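Local coordinates for protein phytase (Debaryomyces castellii, PDB 2GFI) that hydrolyses phytate (inositol hexakisphosphate), releasing phosphate, as a 3-phytase of the histidine acid phosphatase family, at residues 34-39 with 279-284; 283-288 with 360-365. All coordinates share one frame; numbering follows the deposited sequence.

Interaction 1. Residues 34-39 with 279-284; sequences IRFLGG and EFIQYS
The ring of Phe36 takes Ile281 over one face, where CG1 sits 4.0 Å from the ring centroid and 28° off the ring normal, a CH-pi contact; Ile281 runs alongside the ring in the same direction. At the edge of the same ring, near its plane, lies Ser284 CB. The backbone brings Phe36 CB to 3.5 Å from Phe280 CB, and with CG anti to its own carbonyl carbon (chi1 -52°) the ring is swung beside Ile281; the two phenylalanine side chains cross at about a right angle. Leu37 CD2 approaches the Phe280 ring obliquely, 4.0 Å from CE1. The Tyr283 ring turns its edge to the backbone and receives Phe36 O in its plane, 3.3 Å from CD2. Two waters complete the polar side. One donates to Arg35 O (2.7 Å), accepts from Gly38 N and also bonds Ser284 OG, joining loop and helix through three bonds; the other links Leu37 O to Tyr283 OH. The contact thus seats the loop that precedes strand 59-69 on helix 277-295. Helix 249-266 backs it, with Phe256 stacked on Tyr283 and Cys259 and Ala260 touching Leu37, while Phe49 and Phe408 of the second subunit pack on Phe36 and Ile281, respectively.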
loop_
_atom_site.group_PDB
_atom_site.type_symbol
_atom_site.label_atom_id
_atom_site.label_comp_id
_atom_site.label_asym_id
_atom_site.label_seq_id
_atom_site.Cartn_x
_atom_site.Cartn_y
_atom_site.Cartn_z
ATOM N N ILE A 34 -12.635 -10.683 -3.853
ATOM C CA ILE A 34 -13.070 -11.625 -2.849
ATOM C C ILE A 34 -14.446 -11.290 -2.276
ATOM O O ILE A 34 -15.254 -12.205 -2.037
ATOM C CB ILE A 34 -12.039 -11.760 -1.727
ATOM C CG1 ILE A 34 -10.718 -12.244 -2.303
ATOM C CG2 ILE A 34 -12.535 -12.734 -0.660
ATOM C CD1 ILE A 34 -9.597 -12.300 -1.304
ATOM N N ARG A 35 -14.722 -10.005 -2.069
ATOM C CA ARG A 35 -15.943 -9.631 -1.388
ATOM C C ARG A 35 -17.169 -9.911 -2.254
ATOM O O ARG A 35 -18.278 -9.905 -1.740
ATOM C CB ARG A 35 -15.903 -8.177 -0.820
ATOM C CG ARG A 35 -14.914 -8.053 0.369
ATOM C CD ARG A 35 -15.371 -7.297 1.663
ATOM N NE ARG A 35 -14.229 -7.080 2.592
ATOM C CZ ARG A 35 -13.171 -6.290 2.254
ATOM N NH1 ARG A 35 -13.164 -5.685 1.044
ATOM N NH2 ARG A 35 -12.135 -6.085 3.084
ATOM N N PHE A 36 -16.953 -10.191 -3.546
ATOM C CA PHE A 36 -18.060 -10.458 -4.471
ATOM C C PHE A 36 -18.176 -11.906 -4.861
ATOM O O PHE A 36 -19.078 -12.270 -5.652
ATOM C CB PHE A 36 -17.954 -9.583 -5.718
ATOM C CG PHE A 36 -17.790 -8.143 -5.391
ATOM C CD1 PHE A 36 -18.734 -7.498 -4.604
ATOM C CD2 PHE A 36 -16.658 -7.457 -5.791
ATOM C CE1 PHE A 36 -18.568 -6.184 -4.238
ATOM C CE2 PHE A 36 -16.491 -6.117 -5.434
ATOM C CZ PHE A 36 -17.436 -5.489 -4.649
ATOM N N LEU A 37 -17.278 -12.733 -4.309
ATOM C CA LEU A 37 -17.219 -14.151 -4.720
ATOM C C LEU A 37 -17.887 -15.096 -3.738
ATOM O O LEU A 37 -17.697 -16.299 -3.819
ATOM C CB LEU A 37 -15.794 -14.589 -5.071
ATOM C CG LEU A 37 -15.291 -13.854 -6.319
ATOM C CD1 LEU A 37 -13.808 -14.130 -6.570
ATOM C CD2 LEU A 37 -16.144 -14.229 -7.502
ATOM N N GLY A 38 -18.674 -14.529 -2.819
ATOM C CA GLY A 38 -19.589 -15.326 -1.996
ATOM C C GLY A 38 -18.956 -16.240 -0.949
ATOM O O GLY A 38 -19.576 -17.196 -0.528
ATOM N N GLY A 39 -17.724 -15.946 -0.521
ATOM C CA GLY A 39 -17.020 -16.823 0.420
ATOM C C GLY A 39 -16.218 -17.932 -0.239
ATOM O O GLY A 39 -15.570 -18.715 0.444
ATOM N N GLU A 279 -21.521 -6.862 -12.417
ATOM C CA GLU A 279 -21.938 -8.249 -12.462
ATOM C C GLU A 279 -21.520 -8.977 -11.207
ATOM O O GLU A 279 -22.319 -9.724 -10.651
ATOM C CB GLU A 279 -21.399 -8.936 -13.718
ATOM C CG GLU A 279 -22.106 -8.434 -14.955
ATOM C CD GLU A 279 -21.296 -8.475 -16.243
ATOM O OE1 GLU A 279 -20.062 -8.794 -16.254
ATOM O OE2 GLU A 279 -21.930 -8.129 -17.282
ATOM N N PHE A 280 -20.287 -8.765 -10.753
ATOM C CA PHE A 280 -19.836 -9.353 -9.505
ATOM C C PHE A 280 -20.735 -8.959 -8.357
ATOM O O PHE A 280 -21.060 -9.779 -7.496
ATOM C CB PHE A 280 -18.427 -8.857 -9.146
ATOM C CG PHE A 280 -17.340 -9.513 -9.896
ATOM C CD1 PHE A 280 -17.096 -10.869 -9.744
ATOM C CD2 PHE A 280 -16.511 -8.763 -10.717
ATOM C CE1 PHE A 280 -16.044 -11.495 -10.452
ATOM C CE2 PHE A 280 -15.482 -9.356 -11.423
ATOM C CZ PHE A 280 -15.247 -10.735 -11.293
ATOM N N ILE A 281 -21.119 -7.687 -8.305
ATOM C CA ILE A 281 -21.937 -7.201 -7.193
ATOM C C ILE A 281 -23.330 -7.864 -7.167
ATOM O O ILE A 281 -23.880 -8.176 -6.091
ATOM C CB ILE A 281 -22.016 -5.661 -7.269
ATOM C CG1 ILE A 281 -20.670 -5.043 -6.861
ATOM C CG2 ILE A 281 -23.146 -5.139 -6.449
ATOM C CD1 ILE A 281 -20.517 -3.546 -7.242
ATOM N N GLN A 282 -23.898 -8.100 -8.347
ATOM C CA GLN A 282 -25.198 -8.765 -8.422
ATOM C C GLN A 282 -25.033 -10.243 -8.146
ATOM O O GLN A 282 -25.815 -10.841 -7.410
ATOM C CB GLN A 282 -25.851 -8.545 -9.779
ATOM C CG GLN A 282 -26.361 -7.157 -9.909
ATOM C CD GLN A 282 -26.624 -6.798 -11.336
ATOM O OE1 GLN A 282 -25.684 -6.536 -12.095
ATOM N NE2 GLN A 282 -27.883 -6.775 -11.715
ATOM N N TYR A 283 -23.984 -10.837 -8.724
ATOM C CA TYR A 283 -23.656 -12.189 -8.347
ATOM C C TYR A 283 -23.540 -12.315 -6.824
ATOM O O TYR A 283 -24.140 -13.219 -6.227
ATOM C CB TYR A 283 -22.371 -12.684 -8.981
ATOM C CG TYR A 283 -22.016 -14.071 -8.444
ATOM C CD1 TYR A 283 -22.674 -15.214 -8.923
ATOM C CD2 TYR A 283 -21.034 -14.231 -7.471
ATOM C CE1 TYR A 283 -22.356 -16.485 -8.461
ATOM C CE2 TYR A 283 -20.700 -15.485 -6.997
ATOM C CZ TYR A 283 -21.374 -16.618 -7.495
ATOM O OH TYR A 283 -21.050 -17.867 -7.042
ATOM N N SER A 284 -22.725 -11.436 -6.227
ATOM C CA SER A 284 -22.481 -11.442 -4.794
ATOM C C SER A 284 -23.776 -11.409 -4.018
ATOM O O SER A 284 -23.927 -12.089 -3.017
ATOM C CB SER A 284 -21.655 -10.232 -4.396
ATOM O OG SER A 284 -21.218 -10.386 -3.056
HETATM O O HOH W 1 -19.794 -12.143 -1.870
HETATM O O HOH W 2 -19.028 -18.010 -5.594
#

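Interaction 2. Residues 283-288 with 360-365; sequences YSYSVD and PSPYSH
Asp288 meets the 360-365 loop with its carboxylate, and here the packing is tight. OD1 accepts from His365 N at 2.7 Å in a fairly straight bond (162°), met from above the carboxylate plane, 44° out of it. OD2 lies 2.9 Å from Ser361 OG, whose single proton may go there or to Tyr363 O, 2.6 Å from the same OG. With CG anti to the carbonyl carbon (chi1 -77°), the carboxylate comes close to Tyr363 O, 3.1 Å from CG; its oxygens and that carbonyl are all acceptors with no bond between them, and the Ser361 hydroxyl lies near both OD2 and Tyr363 O. The looser side has a water that donates to OD2 and bonds Ser364 OG, and an apolar touch of Tyr285 CE1 on Pro362 CD at 4.3 Å. Tyr285 meets Ser361 OG at its ring edge, in plane. With an alanine at Asp288, His365 N would probably lose its acceptor and the bridging water its carboxylate partner. Tyr363 OH bonds Glu337 and Tyr285 OH bonds Pro353 O. The contact ties helix 277-295 to the turn into helix 365-368, where Ser364 is the N-cap and His365 lies about 4 Å, side chain to side chain, from Asp333, the predicted proton donor on helix 333-343.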
loop_
_atom_site.group_PDB
_atom_site.type_symbol
_atom_site.label_atom_id
_atom_site.label_comp_id
_atom_site.label_asym_id
_atom_site.label_seq_id
_atom_site.Cartn_x
_atom_site.Cartn_y
_atom_site.Cartn_z
ATOM N N TYR A 283 -23.984 -10.837 -8.724
ATOM C CA TYR A 283 -23.656 -12.189 -8.347
ATOM C C TYR A 283 -23.540 -12.315 -6.824
ATOM O O TYR A 283 -24.140 -13.219 -6.227
ATOM C CB TYR A 283 -22.371 -12.684 -8.981
ATOM C CG TYR A 283 -22.016 -14.071 -8.444
ATOM C CD1 TYR A 283 -22.674 -15.214 -8.923
ATOM C CD2 TYR A 283 -21.034 -14.231 -7.471
ATOM C CE1 TYR A 283 -22.356 -16.485 -8.461
ATOM C CE2 TYR A 283 -20.700 -15.485 -6.997
ATOM C CZ TYR A 283 -21.374 -16.618 -7.495
ATOM O OH TYR A 283 -21.050 -17.867 -7.042
ATOM N N SER A 284 -22.725 -11.436 -6.227
ATOM C CA SER A 284 -22.481 -11.442 -4.794
ATOM C C SER A 284 -23.776 -11.409 -4.018
ATOM O O SER A 284 -23.927 -12.089 -3.017
ATOM C CB SER A 284 -21.655 -10.232 -4.396
ATOM O OG SER A 284 -21.218 -10.386 -3.056
ATOM N N TYR A 285 -24.714 -10.587 -4.476
ATOM C CA TYR A 285 -25.948 -10.433 -3.732
ATOM C C TYR A 285 -26.835 -11.661 -3.888
ATOM O O TYR A 285 -27.574 -12.011 -2.950
ATOM C CB TYR A 285 -26.691 -9.174 -4.104
ATOM C CG TYR A 285 -27.894 -8.993 -3.223
ATOM C CD1 TYR A 285 -27.744 -8.909 -1.857
ATOM C CD2 TYR A 285 -29.192 -8.976 -3.760
ATOM C CE1 TYR A 285 -28.844 -8.783 -1.045
ATOM C CE2 TYR A 285 -30.294 -8.840 -2.960
ATOM C CZ TYR A 285 -30.113 -8.742 -1.605
ATOM O OH TYR A 285 -31.186 -8.589 -0.755
ATOM N N SER A 286 -26.745 -12.343 -5.038
ATOM C CA SER A 286 -27.482 -13.610 -5.203
ATOM C C SER A 286 -27.031 -14.663 -4.192
ATOM O O SER A 286 -27.857 -15.462 -3.688
ATOM C CB SER A 286 -27.415 -14.139 -6.651
ATOM O OG SER A 286 -26.143 -14.663 -6.971
ATOM N N VAL A 287 -25.727 -14.661 -3.906
ATOM C CA VAL A 287 -25.157 -15.515 -2.879
ATOM C C VAL A 287 -25.567 -15.038 -1.495
ATOM O O VAL A 287 -25.919 -15.847 -0.662
ATOM C CB VAL A 287 -23.576 -15.640 -2.949
ATOM C CG1 VAL A 287 -23.057 -16.486 -1.772
ATOM C CG2 VAL A 287 -23.127 -16.242 -4.261
ATOM N N ASP A 288 -25.520 -13.741 -1.219
ATOM C CA ASP A 288 -26.002 -13.290 0.083
ATOM C C ASP A 288 -27.441 -13.736 0.315
ATOM O O ASP A 288 -27.772 -14.132 1.419
ATOM C CB ASP A 288 -25.949 -11.786 0.196
ATOM C CG ASP A 288 -24.544 -11.266 0.447
ATOM O OD1 ASP A 288 -23.680 -12.046 0.961
ATOM O OD2 ASP A 288 -24.223 -10.075 0.160
ATOM N N PRO A 360 -25.767 -1.256 1.467
ATOM C CA PRO A 360 -24.976 -2.480 1.251
ATOM C C PRO A 360 -25.931 -3.673 1.312
ATOM O O PRO A 360 -27.110 -3.485 1.530
ATOM C CB PRO A 360 -24.038 -2.490 2.467
ATOM C CG PRO A 360 -24.968 -1.926 3.608
ATOM C CD PRO A 360 -25.719 -0.790 2.868
ATOM N N SER A 361 -25.453 -4.881 1.078
ATOM C CA SER A 361 -26.262 -6.047 1.340
ATOM C C SER A 361 -26.495 -6.089 2.854
ATOM O O SER A 361 -25.537 -6.011 3.620
ATOM C CB SER A 361 -25.565 -7.306 0.869
ATOM O OG SER A 361 -26.272 -8.440 1.347
ATOM N N PRO A 362 -27.752 -6.175 3.288
ATOM C CA PRO A 362 -28.082 -6.175 4.728
ATOM C C PRO A 362 -27.499 -7.379 5.430
ATOM O O PRO A 362 -27.447 -7.435 6.667
ATOM C CB PRO A 362 -29.623 -6.284 4.747
ATOM C CG PRO A 362 -30.056 -5.873 3.369
ATOM C CD PRO A 362 -28.951 -6.259 2.437
ATOM N N TYR A 363 -27.119 -8.367 4.640
ATOM C CA TYR A 363 -26.499 -9.543 5.171
ATOM C C TYR A 363 -25.335 -9.887 4.290
ATOM O O TYR A 363 -25.506 -10.166 3.127
ATOM C CB TYR A 363 -27.488 -10.694 5.156
ATOM C CG TYR A 363 -26.861 -11.963 5.646
ATOM C CD1 TYR A 363 -26.616 -12.159 7.010
ATOM C CD2 TYR A 363 -26.499 -12.957 4.756
ATOM C CE1 TYR A 363 -26.042 -13.324 7.465
ATOM C CE2 TYR A 363 -25.915 -14.138 5.206
ATOM C CZ TYR A 363 -25.690 -14.318 6.550
ATOM O OH TYR A 363 -25.110 -15.494 6.980
ATOM N N SER A 364 -24.131 -9.856 4.834
ATOM C CA SER A 364 -22.964 -10.036 3.992
ATOM C C SER A 364 -22.379 -11.405 4.290
ATOM O O SER A 364 -21.704 -11.632 5.311
ATOM C CB SER A 364 -21.954 -8.905 4.218
ATOM O OG SER A 364 -20.776 -9.138 3.466
ATOM N N HIS A 365 -22.656 -12.337 3.400
ATOM C CA HIS A 365 -22.188 -13.680 3.653
ATOM C C HIS A 365 -20.653 -13.757 3.852
ATOM O O HIS A 365 -20.164 -14.360 4.815
ATOM C CB HIS A 365 -22.625 -14.590 2.545
ATOM C CG HIS A 365 -22.059 -15.948 2.668
ATOM N ND1 HIS A 365 -20.944 -16.342 1.976
ATOM C CD2 HIS A 365 -22.419 -16.997 3.439
ATOM C CE1 HIS A 365 -20.666 -17.597 2.280
ATOM N NE2 HIS A 365 -21.548 -18.016 3.161
HETATM O O HOH W 3 -21.825 -8.831 0.926
#

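In the fold
Interactions 1 and 2 follow one another along helix 277-295, sharing Tyr283 and Ser284, with centres about 8 Å apart on the same side of the chain's centre. In chain order the 34-39 loop comes first, then the helix, then the 360-365 loop, which leads into helix 365-368. The two loops also meet directly, Gly38 O lying 3.0 Å from His365 ND1, while Gly38 CA packs against Val287 CG1 of the helix. One helix thus brings together an N-terminal loop and a loop beside the predicted active site. Gly39 O further bonds Arg69, which with the predicted nucleophile His70 belongs to the family's RHG motif, so both contacts lie close to the predicted catalytic residues.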